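Long-range contacts in putative transcriptional regulator (Listeria innocua, PDB 3LWF), which probably binds DNA as a dimeric transcription regulator of the Rrf2 family, using a winged helix-turn-helix domain: residues 65-70 / 100-105; 32-37 / 137-142; 20-25 / 104-109. All coordinates share one frame; numbering follows the deposited sequence.

Contact 1. Residues 65-70 / 100-105. With SO4 (sulfate ion), chain L; SO4 (sulfate ion), chain F.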
ATOM      1  N   ILE A  65      22.945 -11.267  -1.442  1.00 21.94           N
ATOM      2  CA  ILE A  65      23.799 -10.587  -2.425  1.00 22.66           C
ATOM      3  C   ILE A  65      23.758 -11.336  -3.779  1.00 22.81           C
ATOM      4  O   ILE A  65      23.944 -10.740  -4.815  1.00 22.67           O
ATOM      5  CB  ILE A  65      25.242 -10.431  -1.915  1.00 20.57           C
ATOM      6  CG1 ILE A  65      25.981  -9.268  -2.623  1.00 25.63           C
ATOM      7  CG2 ILE A  65      25.969 -11.746  -2.066  1.00 16.97           C
ATOM      8  CD1 ILE A  65      25.522  -7.841  -2.235  1.00 19.35           C
ATOM      9  N   GLY A  66      23.462 -12.614  -3.754  1.00 20.59           N
ATOM     10  CA  GLY A  66      23.441 -13.456  -4.967  1.00 23.22           C
ATOM     11  C   GLY A  66      22.423 -12.961  -5.981  1.00 24.59           C
ATOM     12  O   GLY A  66      22.767 -12.650  -7.120  1.00 22.50           O
ATOM     13  N   PRO A  67      21.157 -12.846  -5.565  1.00 25.31           N
ATOM     14  CA  PRO A  67      20.159 -12.349  -6.511  1.00 22.66           C
ATOM     15  C   PRO A  67      20.488 -10.941  -7.014  1.00 22.63           C
ATOM     16  O   PRO A  67      20.248 -10.658  -8.181  1.00 17.77           O
ATOM     17  CB  PRO A  67      18.882 -12.368  -5.697  1.00 23.69           C
ATOM     18  CG  PRO A  67      19.093 -13.468  -4.704  1.00 26.85           C
ATOM     19  CD  PRO A  67      20.541 -13.422  -4.353  1.00 26.69           C
ATOM     20  N   LEU A  68      21.046 -10.071  -6.150  1.00 17.34           N
ATOM     21  CA  LEU A  68      21.449  -8.734  -6.567  1.00 19.23           C
ATOM     22  C   LEU A  68      22.559  -8.793  -7.633  1.00 21.49           C
ATOM     23  O   LEU A  68      22.534  -8.056  -8.635  1.00 22.71           O
ATOM     24  CB  LEU A  68      21.946  -7.888  -5.358  1.00 19.93           C
ATOM     25  CG  LEU A  68      20.868  -7.542  -4.319  1.00 20.17           C
ATOM     26  CD1 LEU A  68      21.439  -6.757  -3.095  1.00 18.07           C
ATOM     27  CD2 LEU A  68      19.748  -6.763  -4.997  1.00 16.89           C
ATOM     28  N   ARG A  69      23.504  -9.689  -7.427  1.00 20.28           N
ATOM     29  CA  ARG A  69      24.620  -9.849  -8.342  1.00 24.30           C
ATOM     30  C   ARG A  69      24.109 -10.422  -9.663  1.00 23.27           C
ATOM     31  O   ARG A  69      24.403  -9.913 -10.748  1.00 23.74           O
ATOM     32  CB  ARG A  69      25.691 -10.747  -7.696  1.00 24.07           C
ATOM     33  CG  ARG A  69      27.018 -10.798  -8.446  1.00 29.76           C
ATOM     34  CD  ARG A  69      27.881 -11.997  -8.015  1.00 34.10           C
ATOM     35  NE  ARG A  69      27.110 -13.211  -8.217  1.00 40.59           N
ATOM     36  CZ  ARG A  69      26.823 -14.112  -7.281  1.00 48.20           C
ATOM     37  NH1 ARG A  69      27.297 -13.979  -6.047  1.00 50.46           N
ATOM     38  NH2 ARG A  69      26.050 -15.161  -7.587  1.00 42.23           N
ATOM     39  N   ASN A  70      23.308 -11.457  -9.577  1.00 22.66           N
ATOM     40  CA  ASN A  70      22.785 -12.089 -10.790  1.00 22.02           C
ATOM     41  C   ASN A  70      21.910 -11.121 -11.602  1.00 22.89           C
ATOM     42  O   ASN A  70      21.822 -11.262 -12.779  1.00 24.43           O
ATOM     43  CB  ASN A  70      21.998 -13.358 -10.442  1.00 23.22           C
ATOM     44  CG  ASN A  70      22.905 -14.508  -9.942  1.00 26.58           C
ATOM     45  OD1 ASN A  70      24.111 -14.474 -10.099  1.00 27.45           O
ATOM     46  ND2 ASN A  70      22.305 -15.519  -9.353  1.00 23.32           N
ATOM     47  N   ARG A 100      11.957  -5.924  -5.794  1.00 18.16           N
ATOM     48  CA  ARG A 100      11.373  -7.053  -6.537  1.00 21.95           C
ATOM     49  C   ARG A 100      12.402  -8.141  -6.834  1.00 21.75           C
ATOM     50  O   ARG A 100      12.023  -9.287  -7.091  1.00 24.67           O
ATOM     51  CB  ARG A 100      10.706  -6.591  -7.824  1.00 23.22           C
ATOM     52  CG  ARG A 100       9.538  -5.640  -7.599  1.00 26.61           C
ATOM     53  CD  ARG A 100       8.571  -5.703  -8.772  1.00 29.96           C
ATOM     54  NE  ARG A 100       7.595  -4.618  -8.769  1.00 27.40           N
ATOM     55  CZ  ARG A 100       7.843  -3.385  -9.189  1.00 31.86           C
ATOM     56  NH1 ARG A 100       9.060  -3.053  -9.620  1.00 30.86           N
ATOM     57  NH2 ARG A 100       6.887  -2.466  -9.156  1.00 30.34           N
ATOM     58  N   THR A 101      13.696  -7.808  -6.790  1.00 21.40           N
ATOM     59  CA  THR A 101      14.733  -8.848  -6.929  1.00 20.60           C
ATOM     60  C   THR A 101      14.762  -9.749  -5.698  1.00 18.54           C
ATOM     61  O   THR A 101      14.961 -10.960  -5.807  1.00 21.67           O
ATOM     62  CB  THR A 101      16.146  -8.234  -7.187  1.00 21.91           C
ATOM     63  OG1 THR A 101      16.124  -7.464  -8.392  1.00 20.10           O
ATOM     64  CG2 THR A 101      17.220  -9.302  -7.284  1.00 14.56           C
ATOM     65  N   LEU A 102      14.538  -9.175  -4.529  1.00 20.69           N
ATOM     66  CA  LEU A 102      14.739  -9.884  -3.256  1.00 20.29           C
ATOM     67  C   LEU A 102      13.455 -10.422  -2.597  1.00 20.04           C
ATOM     68  O   LEU A 102      13.519 -11.407  -1.853  1.00 20.70           O
ATOM     69  CB  LEU A 102      15.541  -8.993  -2.276  1.00 18.52           C
ATOM     70  CG  LEU A 102      17.026  -8.866  -2.689  1.00 23.11           C
ATOM     71  CD1 LEU A 102      17.782  -7.876  -1.821  1.00 20.95           C
ATOM     72  CD2 LEU A 102      17.727 -10.243  -2.654  1.00 23.64           C
ATOM     73  N   GLU A 103      12.312  -9.776  -2.843  1.00 20.96           N
ATOM     74  CA  GLU A 103      11.039 -10.205  -2.291  1.00 21.71           C
ATOM     75  C   GLU A 103      10.309 -11.061  -3.252  1.00 22.95           C
ATOM     76  O   GLU A 103      10.390 -10.890  -4.449  1.00 26.69           O
ATOM     77  CB  GLU A 103      10.149  -9.022  -1.961  1.00 21.21           C
ATOM     78  CG  GLU A 103      10.748  -8.135  -0.872  1.00 21.49           C
ATOM     79  CD  GLU A 103      10.584  -8.745   0.517  1.00 25.34           C
ATOM     80  OE1 GLU A 103       9.466  -9.146   0.859  1.00 36.04           O
ATOM     81  OE2 GLU A 103      11.552  -8.828   1.274  1.00 31.12           O
ATOM     82  N   GLY A 104       9.521 -11.958  -2.725  1.00 25.32           N
ATOM     83  CA  GLY A 104       8.475 -12.524  -3.547  1.00 28.77           C
ATOM     84  C   GLY A 104       7.457 -11.454  -3.960  1.00 29.76           C
ATOM     85  O   GLY A 104       7.547 -10.276  -3.554  1.00 26.02           O
ATOM     86  N   PRO A 105       6.478 -11.857  -4.773  1.00 27.01           N
ATOM     87  CA  PRO A 105       5.411 -10.939  -5.176  1.00 25.28           C
ATOM     88  C   PRO A 105       4.817 -10.301  -3.941  1.00 26.15           C
ATOM     89  O   PRO A 105       4.507 -11.019  -3.007  1.00 27.01           O
ATOM     90  CB  PRO A 105       4.384 -11.866  -5.871  1.00 22.89           C
ATOM     91  CG  PRO A 105       5.193 -13.027  -6.337  1.00 25.08           C
ATOM     92  CD  PRO A 105       6.250 -13.229  -5.262  1.00 28.37           C
TER
HETATM   93  S   SO4 L 148      23.419 -17.566  -6.170  0.50 54.86           S
HETATM   94  O1  SO4 L 148      23.082 -18.991  -6.297  0.50 39.80           O
HETATM   95  O2  SO4 L 148      22.341 -16.817  -5.467  0.50 31.52           O
HETATM   96  O3  SO4 L 148      24.692 -17.364  -5.477  0.50 45.06           O
HETATM   97  O4  SO4 L 148      23.605 -17.105  -7.544  0.50 47.46           O
HETATM   98  S   SO4 F 142       8.234 -13.557   0.668  0.50 36.64           S
HETATM   99  O1  SO4 F 142       6.935 -12.960   0.994  0.50 39.01           O
HETATM  100  O2  SO4 F 142       8.712 -14.305   1.834  0.50 28.07           O
HETATM  101  O3  SO4 F 142       7.958 -14.421  -0.479  0.50 27.43           O
HETATM  102  O4  SO4 F 142       9.167 -12.466   0.347  0.50 22.00           O

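Contact 2. Residues 32-37 / 137-142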
ATOM      1  N   ILE A  32      22.056  -2.899   1.829  1.00 21.56           N
ATOM      2  CA  ILE A  32      23.301  -3.232   1.146  1.00 21.07           C
ATOM      3  C   ILE A  32      23.566  -2.248  -0.015  1.00 22.29           C
ATOM      4  O   ILE A  32      24.638  -1.630  -0.099  1.00 18.56           O
ATOM      5  CB  ILE A  32      23.262  -4.654   0.564  1.00 18.96           C
ATOM      6  CG1 ILE A  32      23.386  -5.730   1.661  1.00 21.57           C
ATOM      7  CG2 ILE A  32      24.393  -4.836  -0.447  1.00 18.79           C
ATOM      8  CD1 ILE A  32      22.984  -7.143   1.155  1.00 16.64           C
ATOM      9  N   THR A  33      22.564  -2.095  -0.882  1.00 19.17           N
ATOM     10  CA  THR A  33      22.727  -1.275  -2.060  1.00 20.28           C
ATOM     11  C   THR A  33      22.873   0.188  -1.746  1.00 21.27           C
ATOM     12  O   THR A  33      23.623   0.882  -2.430  1.00 22.20           O
ATOM     13  CB  THR A  33      21.629  -1.498  -3.087  1.00 20.59           C
ATOM     14  OG1 THR A  33      20.369  -1.204  -2.500  1.00 21.73           O
ATOM     15  CG2 THR A  33      21.636  -2.941  -3.547  1.00 18.13           C
ATOM     16  N   LEU A  34      22.191   0.657  -0.710  1.00 20.11           N
ATOM     17  CA  LEU A  34      22.419   2.021  -0.247  1.00 22.02           C
ATOM     18  C   LEU A  34      23.822   2.242   0.275  1.00 20.02           C
ATOM     19  O   LEU A  34      24.400   3.338   0.103  1.00 21.20           O
ATOM     20  CB  LEU A  34      21.405   2.430   0.832  1.00 15.95           C
ATOM     21  CG  LEU A  34      19.948   2.602   0.371  1.00 21.98           C
ATOM     22  CD1 LEU A  34      19.036   2.673   1.649  1.00 23.06           C
ATOM     23  CD2 LEU A  34      19.729   3.792  -0.607  1.00 16.50           C
ATOM     24  N   GLU A  35      24.337   1.283   1.030  1.00 20.71           N
ATOM     25  CA  GLU A  35      25.724   1.437   1.544  1.00 21.91           C
ATOM     26  C   GLU A  35      26.737   1.404   0.393  1.00 21.82           C
ATOM     27  O   GLU A  35      27.717   2.152   0.394  1.00 21.33           O
ATOM     28  CB  GLU A  35      26.066   0.341   2.535  1.00 19.54           C
ATOM     29  CG  GLU A  35      25.366   0.514   3.836  1.00 27.89           C
ATOM     30  CD  GLU A  35      25.715   1.835   4.472  1.00 32.88           C
ATOM     31  OE1 GLU A  35      26.927   2.083   4.616  1.00 31.74           O
ATOM     32  OE2 GLU A  35      24.785   2.615   4.771  1.00 32.33           O
ATOM     33  N   LEU A  36      26.488   0.552  -0.597  1.00 20.87           N
ATOM     34  CA  LEU A  36      27.330   0.539  -1.791  1.00 21.21           C
ATOM     35  C   LEU A  36      27.199   1.854  -2.557  1.00 21.89           C
ATOM     36  O   LEU A  36      28.193   2.357  -3.088  1.00 23.68           O
ATOM     37  CB  LEU A  36      27.042  -0.681  -2.680  1.00 23.08           C
ATOM     38  CG  LEU A  36      27.292  -2.059  -2.054  1.00 23.61           C
ATOM     39  CD1 LEU A  36      26.892  -3.146  -3.038  1.00 18.86           C
ATOM     40  CD2 LEU A  36      28.742  -2.266  -1.615  1.00 20.20           C
ATOM     41  N   ALA A  37      26.005   2.438  -2.572  1.00 21.45           N
ATOM     42  CA  ALA A  37      25.769   3.724  -3.246  1.00 23.88           C
ATOM     43  C   ALA A  37      26.507   4.883  -2.550  1.00 24.47           C
ATOM     44  O   ALA A  37      27.119   5.708  -3.202  1.00 26.46           O
ATOM     45  CB  ALA A  37      24.279   4.029  -3.364  1.00 20.43           C
ATOM     46  N   THR A 137      11.333   5.881  -7.808  1.00 24.18           N
ATOM     47  CA  THR A 137      12.179   6.371  -6.720  1.00 25.00           C
ATOM     48  C   THR A 137      13.514   5.661  -6.866  1.00 26.27           C
ATOM     49  O   THR A 137      13.545   4.418  -6.908  1.00 27.49           O
ATOM     50  CB  THR A 137      11.567   6.061  -5.321  1.00 25.08           C
ATOM     51  OG1 THR A 137      10.257   6.618  -5.245  1.00 23.93           O
ATOM     52  CG2 THR A 137      12.427   6.593  -4.156  1.00 20.12           C
ATOM     53  N   THR A 138      14.605   6.434  -6.915  1.00 23.04           N
ATOM     54  CA  THR A 138      15.937   5.889  -7.100  1.00 21.73           C
ATOM     55  C   THR A 138      16.711   5.816  -5.802  1.00 22.33           C
ATOM     56  O   THR A 138      16.326   6.411  -4.773  1.00 21.15           O
ATOM     57  CB  THR A 138      16.764   6.775  -8.061  1.00 25.92           C
ATOM     58  OG1 THR A 138      16.904   8.099  -7.491  1.00 19.20           O
ATOM     59  CG2 THR A 138      16.116   6.834  -9.426  1.00 17.62           C
ATOM     60  N   LEU A 139      17.816   5.080  -5.838  1.00 20.41           N
ATOM     61  CA  LEU A 139      18.678   5.035  -4.679  1.00 22.48           C
ATOM     62  C   LEU A 139      19.123   6.457  -4.300  1.00 23.21           C
ATOM     63  O   LEU A 139      19.224   6.786  -3.117  1.00 23.67           O
ATOM     64  CB  LEU A 139      19.884   4.133  -4.919  1.00 24.10           C
ATOM     65  CG  LEU A 139      19.622   2.636  -5.087  1.00 25.92           C
ATOM     66  CD1 LEU A 139      20.907   1.902  -5.412  1.00 22.19           C
ATOM     67  CD2 LEU A 139      18.969   2.083  -3.827  1.00 23.87           C
ATOM     68  N   SER A 140      19.381   7.304  -5.292  1.00 24.17           N
ATOM     69  CA  SER A 140      19.730   8.724  -5.014  1.00 25.08           C
ATOM     70  C   SER A 140      18.627   9.483  -4.310  1.00 22.14           C
ATOM     71  O   SER A 140      18.883  10.221  -3.375  1.00 22.10           O
ATOM     72  CB  SER A 140      20.108   9.454  -6.305  1.00 23.67           C
ATOM     73  OG  SER A 140      21.215   8.773  -6.841  1.00 34.68           O
ATOM     74  N   ASP A 141      17.397   9.283  -4.746  1.00 23.25           N
ATOM     75  CA  ASP A 141      16.237   9.859  -4.056  1.00 23.89           C
ATOM     76  C   ASP A 141      16.239   9.450  -2.589  1.00 24.39           C
ATOM     77  O   ASP A 141      15.962  10.263  -1.695  1.00 25.39           O
ATOM     78  CB  ASP A 141      14.924   9.367  -4.700  1.00 25.05           C
ATOM     79  CG  ASP A 141      14.714   9.897  -6.078  1.00 22.41           C
ATOM     80  OD1 ASP A 141      15.297  10.936  -6.392  1.00 28.95           O
ATOM     81  OD2 ASP A 141      13.999   9.257  -6.878  1.00 25.49           O
ATOM     82  N   LEU A 142      16.532   8.178  -2.327  1.00 23.29           N
ATOM     83  CA  LEU A 142      16.436   7.686  -0.962  1.00 21.68           C
ATOM     84  C   LEU A 142      17.564   8.267  -0.109  1.00 25.07           C
ATOM     85  O   LEU A 142      17.334   8.738   0.982  1.00 22.38           O
ATOM     86  CB  LEU A 142      16.481   6.178  -0.929  1.00 21.30           C
ATOM     87  CG  LEU A 142      15.294   5.439  -1.547  1.00 25.59           C
ATOM     88  CD1 LEU A 142      15.440   3.943  -1.257  1.00 20.82           C
ATOM     89  CD2 LEU A 142      13.935   5.995  -1.035  1.00 19.82           C
TER

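Contact 3. Residues 20-25 / 104-109. With SO4 (sulfate ion), chain F.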
HETATM    1  N   MSE A  20       2.039  -4.110   4.669  1.00 44.41           N
HETATM    2  CA  MSE A  20       2.201  -5.138   3.639  1.00 41.77           C
HETATM    3  C   MSE A  20       3.499  -5.901   3.885  1.00 36.03           C
HETATM    4  O   MSE A  20       4.389  -5.445   4.644  1.00 34.08           O
HETATM    5  CB  MSE A  20       2.126  -4.540   2.228  1.00 42.30           C
HETATM    6  CG  MSE A  20       3.255  -3.649   1.913  1.00 44.80           C
HETATM    7 SE   MSE A  20       3.020  -2.562   0.306  0.75 46.76          SE
HETATM    8  CE  MSE A  20       4.593  -1.559   0.789  1.00 34.78           C
ATOM      9  N   LYS A  21       3.617  -7.068   3.261  1.00 30.13           N
ATOM     10  CA  LYS A  21       4.745  -7.957   3.545  1.00 30.31           C
ATOM     11  C   LYS A  21       6.019  -7.569   2.775  1.00 29.98           C
ATOM     12  O   LYS A  21       6.283  -8.074   1.709  1.00 30.76           O
ATOM     13  CB  LYS A  21       4.338  -9.409   3.301  1.00 30.97           C
ATOM     14  CG  LYS A  21       5.328 -10.442   3.762  1.00 42.69           C
ATOM     15  CD  LYS A  21       4.784 -11.838   3.490  1.00 47.96           C
ATOM     16  CE  LYS A  21       5.815 -12.916   3.742  1.00 50.94           C
ATOM     17  NZ  LYS A  21       5.321 -14.199   3.157  1.00 58.34           N
ATOM     18  N   ILE A  22       6.805  -6.652   3.319  1.00 28.97           N
ATOM     19  CA  ILE A  22       8.140  -6.418   2.819  1.00 26.99           C
ATOM     20  C   ILE A  22       9.042  -6.854   3.928  1.00 26.06           C
ATOM     21  O   ILE A  22       9.076  -6.230   4.980  1.00 27.06           O
ATOM     22  CB  ILE A  22       8.402  -4.945   2.422  1.00 30.37           C
ATOM     23  CG1 ILE A  22       7.382  -4.490   1.381  1.00 31.55           C
ATOM     24  CG2 ILE A  22       9.823  -4.767   1.852  1.00 28.78           C
ATOM     25  CD1 ILE A  22       7.571  -3.086   0.912  1.00 30.98           C
ATOM     26  N   THR A  23       9.764  -7.943   3.682  1.00 24.85           N
ATOM     27  CA  THR A  23      10.514  -8.671   4.704  1.00 23.89           C
ATOM     28  C   THR A  23      11.922  -8.146   4.824  1.00 24.81           C
ATOM     29  O   THR A  23      12.306  -7.129   4.204  1.00 24.24           O
ATOM     30  CB  THR A  23      10.555 -10.172   4.372  1.00 24.47           C
ATOM     31  OG1 THR A  23      11.466 -10.417   3.299  1.00 21.96           O
ATOM     32  CG2 THR A  23       9.169 -10.642   3.969  1.00 20.83           C
ATOM     33  N   THR A  24      12.706  -8.824   5.645  1.00 23.56           N
ATOM     34  CA  THR A  24      14.095  -8.434   5.782  1.00 21.98           C
ATOM     35  C   THR A  24      14.882  -8.614   4.492  1.00 20.30           C
ATOM     36  O   THR A  24      15.925  -8.010   4.333  1.00 20.56           O
ATOM     37  CB  THR A  24      14.778  -9.181   6.920  1.00 22.59           C
ATOM     38  OG1 THR A  24      14.677 -10.578   6.684  1.00 23.65           O
ATOM     39  CG2 THR A  24      14.122  -8.823   8.245  1.00 21.02           C
ATOM     40  N   LYS A  25      14.385  -9.411   3.558  1.00 18.60           N
ATOM     41  CA  LYS A  25      15.132  -9.657   2.357  1.00 18.99           C
ATOM     42  C   LYS A  25      15.233  -8.360   1.546  1.00 20.23           C
ATOM     43  O   LYS A  25      16.323  -7.928   1.182  1.00 21.28           O
ATOM     44  CB  LYS A  25      14.440 -10.758   1.521  1.00 18.57           C
ATOM     45  CG  LYS A  25      14.346 -12.092   2.181  1.00 19.23           C
ATOM     46  CD  LYS A  25      13.712 -13.136   1.181  1.00 22.01           C
ATOM     47  CE  LYS A  25      12.218 -12.823   0.965  1.00 27.45           C
ATOM     48  NZ  LYS A  25      11.376 -13.904   0.442  1.00 42.74           N
ATOM     49  N   GLY A 104       9.521 -11.958  -2.725  1.00 25.32           N
ATOM     50  CA  GLY A 104       8.475 -12.524  -3.547  1.00 28.77           C
ATOM     51  C   GLY A 104       7.457 -11.454  -3.960  1.00 29.76           C
ATOM     52  O   GLY A 104       7.547 -10.276  -3.554  1.00 26.02           O
ATOM     53  N   PRO A 105       6.478 -11.857  -4.773  1.00 27.01           N
ATOM     54  CA  PRO A 105       5.411 -10.939  -5.176  1.00 25.28           C
ATOM     55  C   PRO A 105       4.817 -10.301  -3.941  1.00 26.15           C
ATOM     56  O   PRO A 105       4.507 -11.019  -3.007  1.00 27.01           O
ATOM     57  CB  PRO A 105       4.384 -11.866  -5.871  1.00 22.89           C
ATOM     58  CG  PRO A 105       5.193 -13.027  -6.337  1.00 25.08           C
ATOM     59  CD  PRO A 105       6.250 -13.229  -5.262  1.00 28.37           C
ATOM     60  N   ILE A 106       4.699  -8.978  -3.896  1.00 24.36           N
ATOM     61  CA  ILE A 106       4.119  -8.301  -2.730  1.00 23.79           C
ATOM     62  C   ILE A 106       2.660  -7.895  -3.033  1.00 23.72           C
ATOM     63  O   ILE A 106       2.391  -7.190  -3.999  1.00 22.92           O
ATOM     64  CB  ILE A 106       4.909  -7.049  -2.392  1.00 25.30           C
ATOM     65  CG1 ILE A 106       6.341  -7.397  -1.950  1.00 24.53           C
ATOM     66  CG2 ILE A 106       4.185  -6.216  -1.360  1.00 24.42           C
ATOM     67  CD1 ILE A 106       7.284  -6.217  -2.223  1.00 27.54           C
ATOM     68  N   VAL A 107       1.738  -8.395  -2.223  1.00 22.02           N
ATOM     69  CA  VAL A 107       0.323  -8.127  -2.393  1.00 26.92           C
ATOM     70  C   VAL A 107      -0.024  -6.873  -1.606  1.00 25.95           C
ATOM     71  O   VAL A 107       0.234  -6.810  -0.414  1.00 23.58           O
ATOM     72  CB  VAL A 107      -0.528  -9.290  -1.891  1.00 27.18           C
ATOM     73  CG1 VAL A 107      -2.029  -8.945  -1.985  1.00 27.66           C
ATOM     74  CG2 VAL A 107      -0.205 -10.512  -2.695  1.00 26.64           C
ATOM     75  N   LEU A 108      -0.528  -5.857  -2.307  1.00 24.71           N
ATOM     76  CA  LEU A 108      -0.956  -4.615  -1.663  1.00 26.20           C
ATOM     77  C   LEU A 108      -2.308  -4.858  -1.019  1.00 24.55           C
ATOM     78  O   LEU A 108      -2.547  -4.453   0.093  1.00 26.11           O
ATOM     79  CB  LEU A 108      -1.054  -3.455  -2.667  1.00 27.22           C
ATOM     80  CG  LEU A 108      -1.505  -2.108  -2.101  1.00 30.32           C
ATOM     81  CD1 LEU A 108      -0.548  -1.687  -1.043  1.00 24.38           C
ATOM     82  CD2 LEU A 108      -1.574  -1.035  -3.231  1.00 25.32           C
ATOM     83  N   VAL A 109      -3.183  -5.526  -1.747  1.00 23.72           N
ATOM     84  CA  VAL A 109      -4.536  -5.705  -1.326  1.00 23.37           C
ATOM     85  C   VAL A 109      -5.052  -6.876  -2.103  1.00 23.26           C
ATOM     86  O   VAL A 109      -4.679  -7.084  -3.249  1.00 23.38           O
ATOM     87  CB  VAL A 109      -5.368  -4.410  -1.604  1.00 26.70           C
ATOM     88  CG1 VAL A 109      -5.718  -4.264  -3.103  1.00 23.85           C
ATOM     89  CG2 VAL A 109      -6.644  -4.398  -0.753  1.00 26.16           C
TER
HETATM   90  S   SO4 F 142       8.234 -13.557   0.668  0.50 36.64           S
HETATM   91  O1  SO4 F 142       6.935 -12.960   0.994  0.50 39.01           O
HETATM   92  O2  SO4 F 142       8.712 -14.305   1.834  0.50 28.07           O
HETATM   93  O3  SO4 F 142       7.958 -14.421  -0.479  0.50 27.43           O
HETATM   94  O4  SO4 F 142       9.167 -12.466   0.347  0.50 22.00           O
HETATM   95  O   HOH W   1       1.872  -7.828   1.554  1.00 32.14           O

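Contact 1. Residues 65-70 / 100-105
P67 and T101 bring two helix ends together, their CA atoms 6.5 Å apart. Residues 65-70 form the last turns of helix 58-70, kinked where the proline N cannot bond to the preceding turn. In the other segment the helix stops at L102, and E103 already leaves helical backbone angles; T101 and L102, the last helical residues, make the touch. T101 reaches out with its methyl group: CG2 lies 3.4 Å from O of P67 and 3.8 Å from the ring atom CB of P67. That direction follows from a chi1 of -60°, which sets CG2 trans to the amide nitrogen and turns OG1 back to its own helix, where it bonds to D97 O. L102 divides its two methyls between neighbours. CD2 rests on the proline ring, 3.9 Å from CB of P67, while CD1 lies 3.9 Å from CD2 of L68. The L102 side chain runs roughly perpendicular to both partners. On the solvent side of helix 58-70 a sulfate ion, probably from the crystallisation liquor, is held by N70, with ND2 2.7 Å from sulfate O4, and weakly by R69 NH2 through O3, which lies in the guanidinium plane. R69 NH2 also donates to OD1 of N70 over 3.2 Å, arriving 40° above the amide carbonyl plane; this bond ties the two ion-holding groups together. Neighbouring elements close off the apolar part. L68 leans on V74 of strand 74-77 and on T33 of helix 24-38, T101 meets A71 and I73 in the turn after helix 58-70, and R100, one residue earlier, is paired with D135 of helix 117-136 and with the terminal carboxylate of I159 of the second subunit.

Contact 2. Residues 32-37 / 137-142
L139 is the main bump, pushing its forked end into a hollow on helix 24-38 made by T33, L34 and A37. One prong, CD1, heads between the first and last of these: it lies 4.2 Å from CB of T33 and 4.5 Å from CB of A37. The other prong, CD2, sits beside OG1 of T33 at 3.8 Å and against CD2 of L34 at 3.7 Å. A hydroxyl lining this apolar pocket is paired all the same, since T33 OG1 bonds to G29 O one turn back along its own helix. L34 answers with a bump of its own. Its CD2 enters the dip between L139 and L142, 4.0 Å from CB of L142, so the leucines interlock in both directions. The CB of L139 already faces helix 24-38; with CG anti to the carbonyl carbon (chi1 -67°) the fork is then turned toward T33. The start of helix 139-144 is fixed by a capping box: T138 N donates to OD2 of D141 over 2.9 Å, and D141 N donates back to OG1 of T138 over 3.0 Å. L86 of strand 83-86 and I93 cover further sides of L139, while A118 of the second subunit packs on L34 and E121 of that subunit on L142. A first helix of a winged helix-turn-helix domain is thus joined to the short helix that follows the long helix 117-136, a leucine-rich core continued by the partner chain, as fits Rrf2-type dimers.

Contact 3. Residues 20-25 / 104-109
M20, a selenomethionine, starts a chain that runs nearly antiparallel to residues 104-108, the two directions lying 159° apart. Its extended side chain carries SE between two branched neighbours, 3.9 Å from CD1 of L108 and 4.2 Å from CG2 of I106. K21 is next, at the centre of an inverse gamma turn closed by a weak bond from I22 N to M20 O. Between the backbones a water takes the K21 N-H over 2.6 Å and donates to V107 O, linking the two backbones where they make no direct bond. The carbonyl of K21 faces I106, whose CG1 lies 3.7 Å from K21 O. I22 continues the apolar row: its CG1 touches CD1 of I106 at 4.0 Å, so I106 spans three successive residues, its CG1-CD1 arm running from K21 O to I22 and its CG2 methyl lying toward M20 SE. T23 is the N-cap of helix 24-38, accepting the K25 N-H on OG1, a hydroxyl also bonded to the carboxylate of E103. K25 then folds at chi3 (-70°), which brings NZ round to within 2.6 Å of O4 of a sulfate ion. G104 N donates to the same O4 over 3.1 Å, and K21 NZ adds a weak bond to O1. Two lysines and a backbone amide thus make a small anion site, with the sulfate probably drawn from the crystallisation liquor; it could mimic a phosphate group, but that is not established. Beyond the site, V107 and V109 pair in an antiparallel ladder with a strand of the second subunit, and M126 of that subunit packs on M20. The contact therefore combines a capped helix start and anion site with an apolar seam leading into an intersubunit sheet.

Helix 24-38 connects the three contacts: its start belongs to contact 3, its later turns to contact 2, and T33 and I32 there touch L68 and I65 of contact 1. Centres of contacts 1 and 3 lie about 13 Å apart, those of 1 and 2 about 15 Å, and those of 2 and 3 about 19 Å. Contacts 1 and 3 share G104 and P105, where helix 95-102 passes into strand 107-110. Along the chain contact 1 is nested inside the loop closed by contact 2, whereas contacts 2 and 3 cross. All three also reach the second subunit, which is consistent with a DNA-binding part packed close to the dimer interface.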